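PDB 2H0A: transcriptional regulator from Thermus thermophilus, which probably represses transcription as a CcpA-like member of the LacI/GalR family, through a core built like the periplasmic sugar-binding proteins. Local coordinates for residues E12-L17 against A62-T67; Y95-L100 against E257-P262; A118-E123 against E136-F141; T160-E165 against A186-V191; L213-H218 against I229-E234. One frame throughout, in Å; residues are numbered along the deposited sequence.

Interaction 1: E12-L17 against A62-T67; sequences EFYRRL and ASYDLT
Y14 reaches from the first turn of helix 12-25 to S63, just beyond the end of strand 58-62. At CB the chain leaves with CG opposite the carbonyl carbon (chi1 -64°), which carries the ring toward the strand end. One face of the ring takes CD2 of F13, while its CE1 edge comes to 4.2 Å from A62 CB and 3.2 Å from S63 OG. At the tip, Y14 OH donates a hydrogen bond to S63 OG (2.6 Å), and CE1 of Y64 lies 4.0 Å from Y14 OH. Tyrosine suits the place because its flat flank packs while its hydroxyl satisfies a buried serine, whose OG also bonds D85. Beside it, L17 CD2 rests on the small A62 CB at 3.8 Å, where alanine lets the helix come close. The contact lies where helix 12-25 packs against the sheet: V84 of strand 81-84 touches L17 and A62, and V233 of helix 233-248 covers F13 and L17.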
# COMPACT_ATOMS: atom_id res chain seq x y z
N GLU A 12 -8.67 -5.26 1.74
CA GLU A 12 -9.85 -6.10 1.64
C GLU A 12 -10.70 -6.02 2.91
O GLU A 12 -11.90 -6.24 2.89
CB GLU A 12 -9.44 -7.56 1.38
CG GLU A 12 -10.59 -8.55 1.43
CD GLU A 12 -11.55 -8.41 0.25
OE1 GLU A 12 -11.71 -7.29 -0.26
OE2 GLU A 12 -12.14 -9.44 -0.15
N PHE A 13 -10.05 -5.67 4.02
CA PHE A 13 -10.72 -5.56 5.31
C PHE A 13 -11.73 -4.44 5.30
O PHE A 13 -12.77 -4.51 5.96
CB PHE A 13 -9.69 -5.32 6.42
CG PHE A 13 -10.30 -5.13 7.79
CD1 PHE A 13 -10.78 -6.22 8.51
CD2 PHE A 13 -10.37 -3.87 8.37
CE1 PHE A 13 -11.32 -6.04 9.78
CE2 PHE A 13 -10.91 -3.69 9.64
CZ PHE A 13 -11.38 -4.78 10.35
N TYR A 14 -11.43 -3.39 4.55
CA TYR A 14 -12.33 -2.26 4.48
C TYR A 14 -13.38 -2.49 3.41
O TYR A 14 -14.48 -1.96 3.50
CB TYR A 14 -11.54 -0.97 4.25
CG TYR A 14 -10.63 -0.70 5.42
CD1 TYR A 14 -11.16 -0.26 6.64
CD2 TYR A 14 -9.28 -1.04 5.36
CE1 TYR A 14 -10.36 -0.17 7.77
CE2 TYR A 14 -8.47 -0.95 6.49
CZ TYR A 14 -9.02 -0.52 7.70
OH TYR A 14 -8.23 -0.50 8.83
N ARG A 15 -13.05 -3.29 2.41
CA ARG A 15 -14.05 -3.55 1.38
C ARG A 15 -15.17 -4.32 2.06
O ARG A 15 -16.34 -3.96 1.93
CB ARG A 15 -13.48 -4.39 0.23
CG ARG A 15 -14.49 -4.58 -0.90
CD ARG A 15 -14.10 -5.68 -1.89
NE ARG A 15 -14.21 -7.01 -1.31
CZ ARG A 15 -15.35 -7.56 -0.87
NH1 ARG A 15 -16.49 -6.88 -0.95
NH2 ARG A 15 -15.34 -8.77 -0.35
N ARG A 16 -14.81 -5.37 2.79
CA ARG A 16 -15.78 -6.21 3.49
C ARG A 16 -16.54 -5.44 4.55
O ARG A 16 -17.72 -5.69 4.78
CB ARG A 16 -15.09 -7.40 4.15
CG ARG A 16 -14.32 -8.29 3.21
CD ARG A 16 -13.48 -9.28 4.00
NE ARG A 16 -14.32 -10.14 4.82
CZ ARG A 16 -13.88 -10.92 5.80
NH1 ARG A 16 -12.58 -10.95 6.09
NH2 ARG A 16 -14.73 -11.66 6.49
N LEU A 17 -15.85 -4.50 5.20
CA LEU A 17 -16.44 -3.69 6.26
C LEU A 17 -17.56 -2.83 5.71
O LEU A 17 -18.64 -2.75 6.31
CB LEU A 17 -15.36 -2.80 6.89
CG LEU A 17 -15.61 -2.36 8.33
CD1 LEU A 17 -15.57 -3.58 9.24
CD2 LEU A 17 -14.56 -1.36 8.76
N ALA A 62 -13.75 3.95 11.21
CA ALA A 62 -13.13 2.63 11.12
C ALA A 62 -11.66 2.52 11.55
O ALA A 62 -10.83 3.39 11.25
CB ALA A 62 -13.29 2.08 9.71
N SER A 63 -11.37 1.44 12.26
CA SER A 63 -10.04 1.07 12.75
C SER A 63 -9.22 2.08 13.54
O SER A 63 -8.41 1.69 14.36
CB SER A 63 -9.19 0.57 11.59
OG SER A 63 -9.82 -0.51 10.94
N TYR A 64 -9.42 3.37 13.31
CA TYR A 64 -8.64 4.37 14.04
C TYR A 64 -9.48 5.24 14.96
O TYR A 64 -10.50 5.79 14.55
CB TYR A 64 -7.83 5.21 13.05
CG TYR A 64 -6.90 4.33 12.26
CD1 TYR A 64 -7.35 3.61 11.15
CD2 TYR A 64 -5.58 4.14 12.68
CE1 TYR A 64 -6.50 2.72 10.48
CE2 TYR A 64 -4.73 3.26 12.02
CZ TYR A 64 -5.20 2.55 10.92
OH TYR A 64 -4.36 1.66 10.28
N ASP A 65 -9.02 5.37 16.19
CA ASP A 65 -9.77 6.09 17.21
C ASP A 65 -9.87 7.61 17.32
O ASP A 65 -10.55 8.26 16.54
CB ASP A 65 -9.40 5.52 18.60
CG ASP A 65 -10.18 6.18 19.72
OD1 ASP A 65 -11.34 6.59 19.48
OD2 ASP A 65 -9.65 6.28 20.84
N LEU A 66 -9.20 8.16 18.33
CA LEU A 66 -9.28 9.59 18.62
C LEU A 66 -8.34 10.56 17.92
O LEU A 66 -7.61 10.22 17.00
CB LEU A 66 -9.18 9.79 20.15
CG LEU A 66 -7.95 9.24 20.90
CD1 LEU A 66 -6.86 10.31 20.92
CD2 LEU A 66 -8.32 8.85 22.33
N THR A 67 -8.42 11.81 18.37
CA THR A 67 -7.63 12.93 17.85
C THR A 67 -6.27 12.53 17.29
O THR A 67 -5.36 12.18 18.04
CB THR A 67 -7.43 13.99 18.96
OG1 THR A 67 -6.87 13.37 20.13
CG2 THR A 67 -8.76 14.64 19.33

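Interaction 2: Y95-L100 against E257-P262; sequences YLDNRL and EVRFEP
Y95 and R259 meet through contrasting torsions: CG of Y95 sits between its backbone N and carbonyl carbon (chi1 60°), laying the ring over R259, whose chain runs extended from CG to NE toward D97. Their backbones are neighbouring parallel strands, 92-96 and 257-265, which in the two-lobed periplasmic-binding-protein fold lead toward the crossovers between lobes. Y95 N bonds V258 O at 2.9 Å, F260 N bonds Y95 O at 2.7 Å, and D97 N continues the ladder to F260 O. One ring face of Y95 covers R259 CA, CG of E257 lies at the ring edge, and the phenol makes only a weak bond to E257. R259 grips D97 side-on, NE (3.0 Å) and NH2 (2.8 Å) both reaching OD2 in the guanidinium plane, and NH2 also holds E261 OE2 at 2.9 Å. One arginine thus pairs two acids, probably easing their mutual repulsion at the surface. On the face carrying L96 and F260 the contact turns apolar, L96 CD1 resting on F260 CB at 3.8 Å, with P262 beyond. The second oxygen of D97 caps the following helix: OD1 accepts from L100 N at 2.8 Å.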
# COMPACT_ATOMS: atom_id res chain seq x y z
N TYR A 95 -16.21 -4.13 17.95
CA TYR A 95 -14.81 -4.53 17.83
C TYR A 95 -14.67 -6.03 17.98
O TYR A 95 -15.60 -6.70 18.41
CB TYR A 95 -13.96 -3.85 18.91
CG TYR A 95 -14.40 -4.20 20.31
CD1 TYR A 95 -15.52 -3.59 20.88
CD2 TYR A 95 -13.73 -5.18 21.04
CE1 TYR A 95 -15.97 -3.96 22.14
CE2 TYR A 95 -14.17 -5.56 22.31
CZ TYR A 95 -15.30 -4.94 22.85
OH TYR A 95 -15.76 -5.33 24.09
N LEU A 96 -13.49 -6.54 17.63
CA LEU A 96 -13.21 -7.96 17.71
C LEU A 96 -12.26 -8.29 18.85
O LEU A 96 -11.42 -7.48 19.21
CB LEU A 96 -12.56 -8.44 16.41
CG LEU A 96 -12.46 -9.96 16.30
CD1 LEU A 96 -13.64 -10.45 15.50
CD2 LEU A 96 -11.17 -10.37 15.64
N ASP A 97 -12.41 -9.49 19.41
CA ASP A 97 -11.52 -9.93 20.48
C ASP A 97 -10.29 -10.53 19.79
O ASP A 97 -10.20 -11.74 19.59
CB ASP A 97 -12.19 -11.01 21.33
CG ASP A 97 -11.40 -11.36 22.58
OD1 ASP A 97 -10.16 -11.50 22.50
OD2 ASP A 97 -12.02 -11.49 23.65
N ASN A 98 -9.35 -9.67 19.41
CA ASN A 98 -8.13 -10.11 18.73
C ASN A 98 -7.18 -10.94 19.57
O ASN A 98 -6.43 -11.74 19.03
CB ASN A 98 -7.38 -8.90 18.17
CG ASN A 98 -7.89 -8.49 16.80
OD1 ASN A 98 -7.58 -9.13 15.79
ND2 ASN A 98 -8.68 -7.43 16.76
N ARG A 99 -7.21 -10.76 20.89
CA ARG A 99 -6.34 -11.54 21.78
C ARG A 99 -6.78 -12.99 21.65
O ARG A 99 -5.96 -13.90 21.55
CB ARG A 99 -6.46 -11.08 23.23
CG ARG A 99 -5.24 -11.42 24.07
CD ARG A 99 -5.55 -11.36 25.54
NE ARG A 99 -4.34 -11.38 26.36
CZ ARG A 99 -3.50 -10.35 26.48
NH1 ARG A 99 -3.74 -9.21 25.84
NH2 ARG A 99 -2.42 -10.47 27.24
N LEU A 100 -8.09 -13.18 21.69
CA LEU A 100 -8.66 -14.50 21.50
C LEU A 100 -8.46 -14.63 19.99
O LEU A 100 -8.61 -13.65 19.26
CB LEU A 100 -10.15 -14.49 21.84
CG LEU A 100 -10.94 -15.75 21.50
CD1 LEU A 100 -10.58 -16.85 22.48
CD2 LEU A 100 -12.42 -15.45 21.56
N GLU A 257 -21.47 -0.89 23.45
CA GLU A 257 -20.31 -1.66 23.04
C GLU A 257 -20.72 -3.06 22.56
O GLU A 257 -21.60 -3.69 23.16
CB GLU A 257 -19.35 -1.73 24.23
CG GLU A 257 -18.17 -2.64 24.07
CD GLU A 257 -17.32 -2.69 25.33
OE1 GLU A 257 -16.62 -1.69 25.63
OE2 GLU A 257 -17.35 -3.73 26.02
N VAL A 258 -20.11 -3.53 21.48
CA VAL A 258 -20.39 -4.85 20.93
C VAL A 258 -19.10 -5.54 20.49
O VAL A 258 -18.35 -5.03 19.66
CB VAL A 258 -21.37 -4.78 19.72
CG1 VAL A 258 -21.47 -6.14 19.05
CG2 VAL A 258 -22.75 -4.36 20.20
N ARG A 259 -18.85 -6.71 21.08
CA ARG A 259 -17.65 -7.49 20.82
C ARG A 259 -17.89 -8.76 20.01
O ARG A 259 -18.75 -9.58 20.35
CB ARG A 259 -16.99 -7.82 22.17
CG ARG A 259 -16.04 -8.99 22.19
CD ARG A 259 -15.59 -9.26 23.63
NE ARG A 259 -14.82 -10.49 23.76
CZ ARG A 259 -15.35 -11.71 23.71
NH1 ARG A 259 -16.66 -11.88 23.55
NH2 ARG A 259 -14.56 -12.77 23.79
N PHE A 260 -17.13 -8.91 18.94
CA PHE A 260 -17.24 -10.08 18.08
C PHE A 260 -16.11 -11.05 18.39
O PHE A 260 -15.12 -10.67 19.01
CB PHE A 260 -17.19 -9.66 16.61
CG PHE A 260 -18.48 -9.05 16.10
CD1 PHE A 260 -18.91 -7.81 16.56
CD2 PHE A 260 -19.26 -9.73 15.17
CE1 PHE A 260 -20.10 -7.25 16.10
CE2 PHE A 260 -20.46 -9.18 14.70
CZ PHE A 260 -20.88 -7.94 15.16
N GLU A 261 -16.25 -12.31 17.98
CA GLU A 261 -15.22 -13.31 18.22
C GLU A 261 -14.78 -13.96 16.92
O GLU A 261 -15.60 -14.27 16.07
CB GLU A 261 -15.70 -14.42 19.17
CG GLU A 261 -16.14 -13.96 20.55
CD GLU A 261 -16.41 -15.14 21.50
OE1 GLU A 261 -17.00 -16.15 21.06
OE2 GLU A 261 -16.03 -15.04 22.70
N PRO A 262 -13.47 -14.16 16.76
CA PRO A 262 -12.93 -14.78 15.55
C PRO A 262 -13.03 -16.30 15.70
O PRO A 262 -13.19 -16.81 16.80
CB PRO A 262 -11.49 -14.29 15.55
CG PRO A 262 -11.16 -14.29 17.01
CD PRO A 262 -12.39 -13.67 17.63

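Interaction 3: A118-E123 against E136-F141; sequences AIAVEE and ERMAGF
M138 lays its terminal methyl across two alanines of strand 116-121, with F141 one helical turn further on, also leaning toward A118. The strand and helix 133-147 follow each other in a beta-alpha unit of the Rossmann-like second lobe, and their short segments run nearly antiparallel, at 156° between directions, with axes 10.0 Å apart. That spacing is bridged entirely by apolar side chains. M138 starts with CG opposite its backbone N (chi1 -166°) and then bends at both later torsions, so that the thioether doubles over and CE, rather than SD, makes the contact. CE lies 4.0 Å from A118 CB and equally far from A120 CB, two methyls from alternate residues of the strand. The flexible methionine can fit this shallow surface, and alanines keep it low enough for the helix to lie close. I119, between them, points away from helix 133-147 and packs against helices 164-175 and 189-200 on the other side of the sheet. The strand is therefore covered on both sides, as is usual in a three-layer alpha/beta/alpha sandwich. M138 also touches L157 of the neighbouring strand. F141 brings a broad ring to the deeper end, where it stacks with F185 and meets F152 edge-to-face; its CE2 comes to 3.8 Å from A118 CB.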
# COMPACT_ATOMS: atom_id res chain seq x y z
N ALA A 118 6.14 -16.87 13.60
CA ALA A 118 5.06 -15.91 13.49
C ALA A 118 5.50 -14.68 12.70
O ALA A 118 6.68 -14.30 12.72
CB ALA A 118 4.58 -15.51 14.87
N ILE A 119 4.55 -14.07 12.01
CA ILE A 119 4.82 -12.87 11.23
C ILE A 119 4.00 -11.74 11.85
O ILE A 119 2.79 -11.87 12.03
CB ILE A 119 4.42 -13.06 9.74
CG1 ILE A 119 5.11 -14.30 9.16
CG2 ILE A 119 4.84 -11.84 8.93
CD1 ILE A 119 4.81 -14.55 7.71
N ALA A 120 4.68 -10.65 12.18
CA ALA A 120 4.04 -9.49 12.78
C ALA A 120 4.03 -8.33 11.79
O ALA A 120 5.08 -7.94 11.27
CB ALA A 120 4.77 -9.10 14.05
N VAL A 121 2.85 -7.79 11.54
CA VAL A 121 2.71 -6.67 10.61
C VAL A 121 3.05 -5.35 11.29
O VAL A 121 2.51 -5.03 12.35
CB VAL A 121 1.29 -6.61 10.04
CG1 VAL A 121 1.17 -5.45 9.06
CG2 VAL A 121 0.95 -7.93 9.36
N GLU A 122 3.95 -4.60 10.67
CA GLU A 122 4.41 -3.32 11.19
C GLU A 122 4.15 -2.17 10.23
O GLU A 122 4.99 -1.85 9.38
CB GLU A 122 5.92 -3.42 11.49
CG GLU A 122 6.54 -2.19 12.15
CD GLU A 122 6.14 -2.03 13.60
OE1 GLU A 122 6.37 -2.98 14.39
OE2 GLU A 122 5.60 -0.97 13.96
N GLU A 123 2.98 -1.55 10.35
CA GLU A 123 2.63 -0.41 9.50
C GLU A 123 2.71 0.87 10.31
O GLU A 123 2.09 0.99 11.37
CB GLU A 123 1.22 -0.57 8.93
CG GLU A 123 1.11 -1.61 7.82
CD GLU A 123 2.11 -1.37 6.70
OE1 GLU A 123 2.46 -0.20 6.45
OE2 GLU A 123 2.53 -2.36 6.06
N GLU A 136 -2.33 -7.32 20.20
CA GLU A 136 -3.25 -8.22 20.89
C GLU A 136 -3.13 -9.64 20.35
O GLU A 136 -3.01 -10.59 21.12
CB GLU A 136 -4.69 -7.71 20.74
CG GLU A 136 -4.97 -6.44 21.53
CD GLU A 136 -5.07 -6.68 23.03
OE1 GLU A 136 -4.35 -7.55 23.56
OE2 GLU A 136 -5.87 -5.98 23.70
N ARG A 137 -3.17 -9.79 19.03
CA ARG A 137 -3.06 -11.11 18.43
C ARG A 137 -1.79 -11.82 18.91
O ARG A 137 -1.82 -13.00 19.24
CB ARG A 137 -2.99 -11.02 16.90
CG ARG A 137 -4.20 -10.41 16.26
CD ARG A 137 -4.01 -10.23 14.77
NE ARG A 137 -5.18 -9.57 14.22
CZ ARG A 137 -5.35 -9.24 12.95
NH2 ARG A 137 -6.48 -8.65 12.60
N MET A 138 -0.69 -11.07 18.93
CA MET A 138 0.59 -11.63 19.34
C MET A 138 0.65 -12.01 20.82
O MET A 138 1.30 -12.98 21.19
CB MET A 138 1.74 -10.67 18.99
CG MET A 138 3.14 -11.30 19.07
SD MET A 138 3.40 -12.76 18.01
CE MET A 138 3.55 -12.01 16.43
N ALA A 139 -0.06 -11.25 21.66
CA ALA A 139 -0.07 -11.53 23.10
C ALA A 139 -0.81 -12.82 23.41
O ALA A 139 -0.36 -13.61 24.24
CB ALA A 139 -0.71 -10.38 23.84
N GLY A 140 -1.94 -13.04 22.74
CA GLY A 140 -2.71 -14.25 22.96
C GLY A 140 -1.98 -15.43 22.36
O GLY A 140 -2.05 -16.55 22.87
N PHE A 141 -1.27 -15.17 21.27
CA PHE A 141 -0.51 -16.21 20.59
C PHE A 141 0.52 -16.75 21.56
O PHE A 141 0.65 -17.96 21.72
CB PHE A 141 0.20 -15.63 19.37
CG PHE A 141 0.88 -16.67 18.52
CD1 PHE A 141 0.14 -17.66 17.87
CD2 PHE A 141 2.26 -16.66 18.36
CE1 PHE A 141 0.78 -18.62 17.06
CE2 PHE A 141 2.90 -17.62 17.56
CZ PHE A 141 2.16 -18.60 16.91

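Interaction 4: T160-E165 against A186-V191; sequences TRHSQE and AGADQV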
# COMPACT_ATOMS: atom_id res chain seq x y z
N THR A 160 7.40 -7.34 9.37
CA THR A 160 7.38 -6.84 8.00
C THR A 160 6.10 -6.06 7.68
O THR A 160 5.34 -5.73 8.58
CB THR A 160 7.57 -8.01 6.99
OG1 THR A 160 7.62 -7.50 5.66
CG2 THR A 160 6.44 -9.03 7.11
N ARG A 161 5.88 -5.75 6.41
CA ARG A 161 4.71 -4.99 5.99
C ARG A 161 3.56 -5.93 5.62
O ARG A 161 3.77 -7.12 5.41
CB ARG A 161 5.03 -4.10 4.79
CG ARG A 161 6.38 -3.39 4.84
CD ARG A 161 6.37 -2.15 5.71
NE ARG A 161 5.27 -1.25 5.37
CZ ARG A 161 5.00 -0.79 4.15
NH1 ARG A 161 5.75 -1.15 3.12
NH2 ARG A 161 3.97 0.03 3.96
N HIS A 162 2.37 -5.36 5.53
CA HIS A 162 1.17 -6.12 5.19
C HIS A 162 1.10 -6.35 3.68
O HIS A 162 0.36 -5.68 2.97
CB HIS A 162 -0.07 -5.37 5.70
CG HIS A 162 -1.37 -6.04 5.38
ND1 HIS A 162 -2.19 -5.63 4.35
CD2 HIS A 162 -2.00 -7.09 5.96
CE1 HIS A 162 -3.27 -6.40 4.31
NE2 HIS A 162 -3.17 -7.29 5.28
N SER A 163 1.87 -7.32 3.20
CA SER A 163 1.91 -7.66 1.78
C SER A 163 2.32 -9.11 1.59
O SER A 163 2.77 -9.78 2.52
CB SER A 163 2.91 -6.78 1.03
OG SER A 163 4.25 -7.09 1.41
N GLN A 164 2.17 -9.58 0.35
CA GLN A 164 2.53 -10.94 0.02
C GLN A 164 4.05 -11.03 -0.03
O GLN A 164 4.63 -12.07 0.27
CB GLN A 164 1.95 -11.33 -1.33
CG GLN A 164 0.48 -11.04 -1.48
CD GLN A 164 -0.13 -11.81 -2.62
OE1 GLN A 164 -1.21 -11.49 -3.10
NE2 GLN A 164 0.57 -12.86 -3.07
N GLU A 165 4.68 -9.92 -0.41
CA GLU A 165 6.13 -9.88 -0.50
C GLU A 165 6.73 -10.06 0.90
O GLU A 165 7.74 -10.73 1.05
CB GLU A 165 6.60 -8.55 -1.10
CG GLU A 165 6.22 -8.36 -2.56
CD GLU A 165 4.75 -8.02 -2.75
OE1 GLU A 165 4.27 -7.05 -2.12
OE2 GLU A 165 4.07 -8.72 -3.54
N ALA A 186 0.98 -16.34 9.85
CA ALA A 186 1.12 -15.14 9.03
C ALA A 186 0.68 -13.88 9.73
O ALA A 186 1.34 -12.85 9.61
CB ALA A 186 0.35 -15.30 7.74
N GLY A 187 -0.43 -13.94 10.46
CA GLY A 187 -0.90 -12.76 11.15
C GLY A 187 -1.91 -11.99 10.33
O GLY A 187 -2.70 -11.23 10.88
N ALA A 188 -1.87 -12.17 9.01
CA ALA A 188 -2.79 -11.53 8.07
C ALA A 188 -2.88 -12.43 6.83
O ALA A 188 -1.88 -13.02 6.42
CB ALA A 188 -2.30 -10.16 7.69
N ASP A 189 -4.06 -12.53 6.24
CA ASP A 189 -4.21 -13.38 5.07
C ASP A 189 -3.35 -12.96 3.88
O ASP A 189 -2.80 -13.80 3.17
CB ASP A 189 -5.68 -13.47 4.66
CG ASP A 189 -6.52 -14.22 5.67
OD1 ASP A 189 -5.96 -15.03 6.44
OD2 ASP A 189 -7.76 -14.01 5.69
N GLN A 190 -3.21 -11.65 3.67
CA GLN A 190 -2.41 -11.13 2.56
C GLN A 190 -0.96 -11.66 2.64
O GLN A 190 -0.39 -12.11 1.65
CB GLN A 190 -2.44 -9.60 2.61
CG GLN A 190 -2.01 -8.91 1.33
CD GLN A 190 -2.74 -9.43 0.11
OE1 GLN A 190 -2.15 -10.07 -0.76
NE2 GLN A 190 -4.03 -9.17 0.04
N VAL A 191 -0.39 -11.60 3.84
CA VAL A 191 0.97 -12.06 4.10
C VAL A 191 1.02 -13.58 3.94
O VAL A 191 1.98 -14.13 3.37
CB VAL A 191 1.39 -11.65 5.53
CG1 VAL A 191 2.82 -12.05 5.80
CG2 VAL A 191 1.19 -10.14 5.70
O HOH W 1 -4.84 -9.80 5.33
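The imidazole of H162 has Q190 CB over one face, a CH-pi contact with CB 4.0 Å from the ring centroid and 29° off its normal. At the ring edge, near its plane, lies A188 CB, 3.5 Å from H162 CD2. A water ties the same two residues by another route, 3.0 Å from H162 NE2 and accepting from Q190 N at 3.0 Å. These loops follow strands 157-160 and 182-185 and lead into helices 164-175 and 189-200. The helix starts therefore gather at the C-terminal ends of parallel strands, the place where Rossmann-like lobes commonly form their binding cleft. S163 is the N-cap of the first helix, its OG accepting from G166 N, and A188 holds the N-cap position of the second. A glycine in place of Q190 would probably deprive the H162 ring of its CH-pi partner and let the imidazole turn more freely. Deeper in, the branched V191 sets CG2 3.6 Å from S163 O, and V191 CA makes a CA-H...O contact with the same oxygen.

Interaction 5: L213-H218 against I229-E234; sequences LGFDGH and IAQPVE
F215 pairs with I229 in a parallel bridge, I229 N donating to G214 O at 3.0 Å and I229 O accepting from D216 N at 2.9 Å. Above this ladder one face of the F215 ring receives I229: CB lies 4.0 Å from the centroid, and CG2 is 3.6 Å from F215 CE2. With CG opposite the backbone N (chi1 -160°), the phenyl leans back over the neighbouring strand. Its edge meets the Q231 amide, and R137 makes a cation-pi contact with the ring. The two strands belong to a beta-alpha-beta unit, 210-215, 220-224 and 227-230, and beyond them segment 229-234 enters helix 233-248 near the hinge between lobes. An alanine at F215 would probably leave R137 without its cation-pi partner and open a gap beside I229. G217 suits its place because its backbone angles favour glycine and a CB would collide with that of A230. Q231 lies alongside D216, NE2 giving OD1 a weak hydrogen bond, while R16 binds the backbone oxygens of D216 and Q231.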
# COMPACT_ATOMS: atom_id res chain seq x y z
N LEU A 213 -1.08 -20.43 8.57
CA LEU A 213 -2.28 -20.01 9.26
C LEU A 213 -2.36 -18.49 9.19
O LEU A 213 -1.53 -17.80 9.78
CB LEU A 213 -2.22 -20.44 10.73
CG LEU A 213 -3.42 -20.06 11.59
CD1 LEU A 213 -4.69 -20.67 11.02
CD2 LEU A 213 -3.20 -20.56 13.01
N GLY A 214 -3.35 -17.99 8.46
CA GLY A 214 -3.53 -16.56 8.32
C GLY A 214 -4.49 -16.00 9.36
O GLY A 214 -4.90 -16.70 10.28
N PHE A 215 -4.83 -14.72 9.22
CA PHE A 215 -5.74 -14.03 10.12
C PHE A 215 -6.59 -13.22 9.14
O PHE A 215 -6.12 -12.85 8.09
CB PHE A 215 -4.95 -13.26 11.17
CG PHE A 215 -5.74 -12.93 12.39
CD1 PHE A 215 -6.76 -11.98 12.34
CD2 PHE A 215 -5.49 -13.59 13.59
CE1 PHE A 215 -7.51 -11.68 13.48
CE2 PHE A 215 -6.24 -13.30 14.74
CZ PHE A 215 -7.25 -12.34 14.68
N ASP A 216 -7.85 -12.97 9.52
CA ASP A 216 -8.82 -12.22 8.72
C ASP A 216 -9.88 -12.92 7.87
O ASP A 216 -10.76 -12.29 7.33
CB ASP A 216 -8.18 -11.49 7.53
CG ASP A 216 -7.57 -10.14 7.91
OD1 ASP A 216 -7.89 -9.57 8.98
OD2 ASP A 216 -6.76 -9.63 7.11
N GLY A 217 -9.78 -14.24 7.75
CA GLY A 217 -10.78 -14.96 6.99
C GLY A 217 -11.32 -14.37 5.70
O GLY A 217 -12.52 -14.50 5.40
N HIS A 218 -10.48 -13.66 4.97
CA HIS A 218 -10.90 -13.04 3.72
C HIS A 218 -11.45 -14.02 2.70
O HIS A 218 -11.09 -15.19 2.69
CB HIS A 218 -9.74 -12.28 3.06
CG HIS A 218 -9.38 -11.02 3.77
ND1 HIS A 218 -10.31 -10.20 4.35
CD2 HIS A 218 -8.18 -10.42 3.97
CE1 HIS A 218 -9.71 -9.15 4.88
NE2 HIS A 218 -8.41 -9.26 4.67
N ILE A 229 -7.73 -17.56 10.90
CA ILE A 229 -8.53 -17.17 12.05
C ILE A 229 -9.47 -16.14 11.42
O ILE A 229 -9.08 -14.99 11.18
CB ILE A 229 -7.68 -16.47 13.15
CG1 ILE A 229 -6.57 -17.40 13.63
CG2 ILE A 229 -8.57 -16.04 14.31
CD1 ILE A 229 -7.10 -18.65 14.28
N ALA A 230 -10.69 -16.56 11.12
CA ALA A 230 -11.66 -15.69 10.46
C ALA A 230 -12.38 -14.63 11.29
O ALA A 230 -12.90 -14.92 12.37
CB ALA A 230 -12.70 -16.55 9.72
N GLN A 231 -12.40 -13.41 10.76
CA GLN A 231 -13.08 -12.28 11.38
C GLN A 231 -14.40 -12.06 10.64
O GLN A 231 -14.45 -12.17 9.42
CB GLN A 231 -12.27 -11.00 11.23
CG GLN A 231 -10.95 -10.93 11.93
CD GLN A 231 -10.40 -9.51 11.90
OE1 GLN A 231 -10.93 -8.62 12.56
NE2 GLN A 231 -9.35 -9.30 11.12
N PRO A 232 -15.48 -11.74 11.37
CA PRO A 232 -16.80 -11.50 10.76
C PRO A 232 -16.90 -10.01 10.43
O PRO A 232 -17.74 -9.30 10.97
CB PRO A 232 -17.76 -11.90 11.87
CG PRO A 232 -17.00 -11.44 13.12
CD PRO A 232 -15.59 -11.89 12.84
N VAL A 233 -16.03 -9.57 9.53
CA VAL A 233 -15.92 -8.16 9.14
C VAL A 233 -17.19 -7.50 8.60
O VAL A 233 -17.49 -6.36 8.95
CB VAL A 233 -14.77 -7.97 8.13
CG1 VAL A 233 -14.50 -6.51 7.91
CG2 VAL A 233 -13.52 -8.66 8.65
N GLU A 234 -17.94 -8.20 7.76
CA GLU A 234 -19.17 -7.64 7.23
C GLU A 234 -20.15 -7.43 8.38
O GLU A 234 -20.72 -6.35 8.54
CB GLU A 234 -19.78 -8.56 6.17
CG GLU A 234 -18.86 -8.83 5.00
CD GLU A 234 -17.87 -9.96 5.27
OE1 GLU A 234 -17.36 -10.04 6.40
OE2 GLU A 234 -17.61 -10.75 4.34

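How the interactions relate
Interactions 1, 3 and 5 are buried, interaction 4 is partly so, and interaction 2 lies at the surface, where charged pairs flank its backbone ladder. Interactions 2 and 5 both join parallel strands and share one sheet, strands 257-265 and 227-230 being neighbours; interaction 3 is apolar packing of helix on strand, whereas interaction 4 joins two helix starts partly through water. Polar links run between them: R16 of interaction 1 reaches D216 and Q231 of interaction 5, D189 of interaction 4 bonds H218, and E123 of interaction 3 pairs with R161. R99 and N98 of interaction 2 hold E136 and R137, the latter also meeting F215.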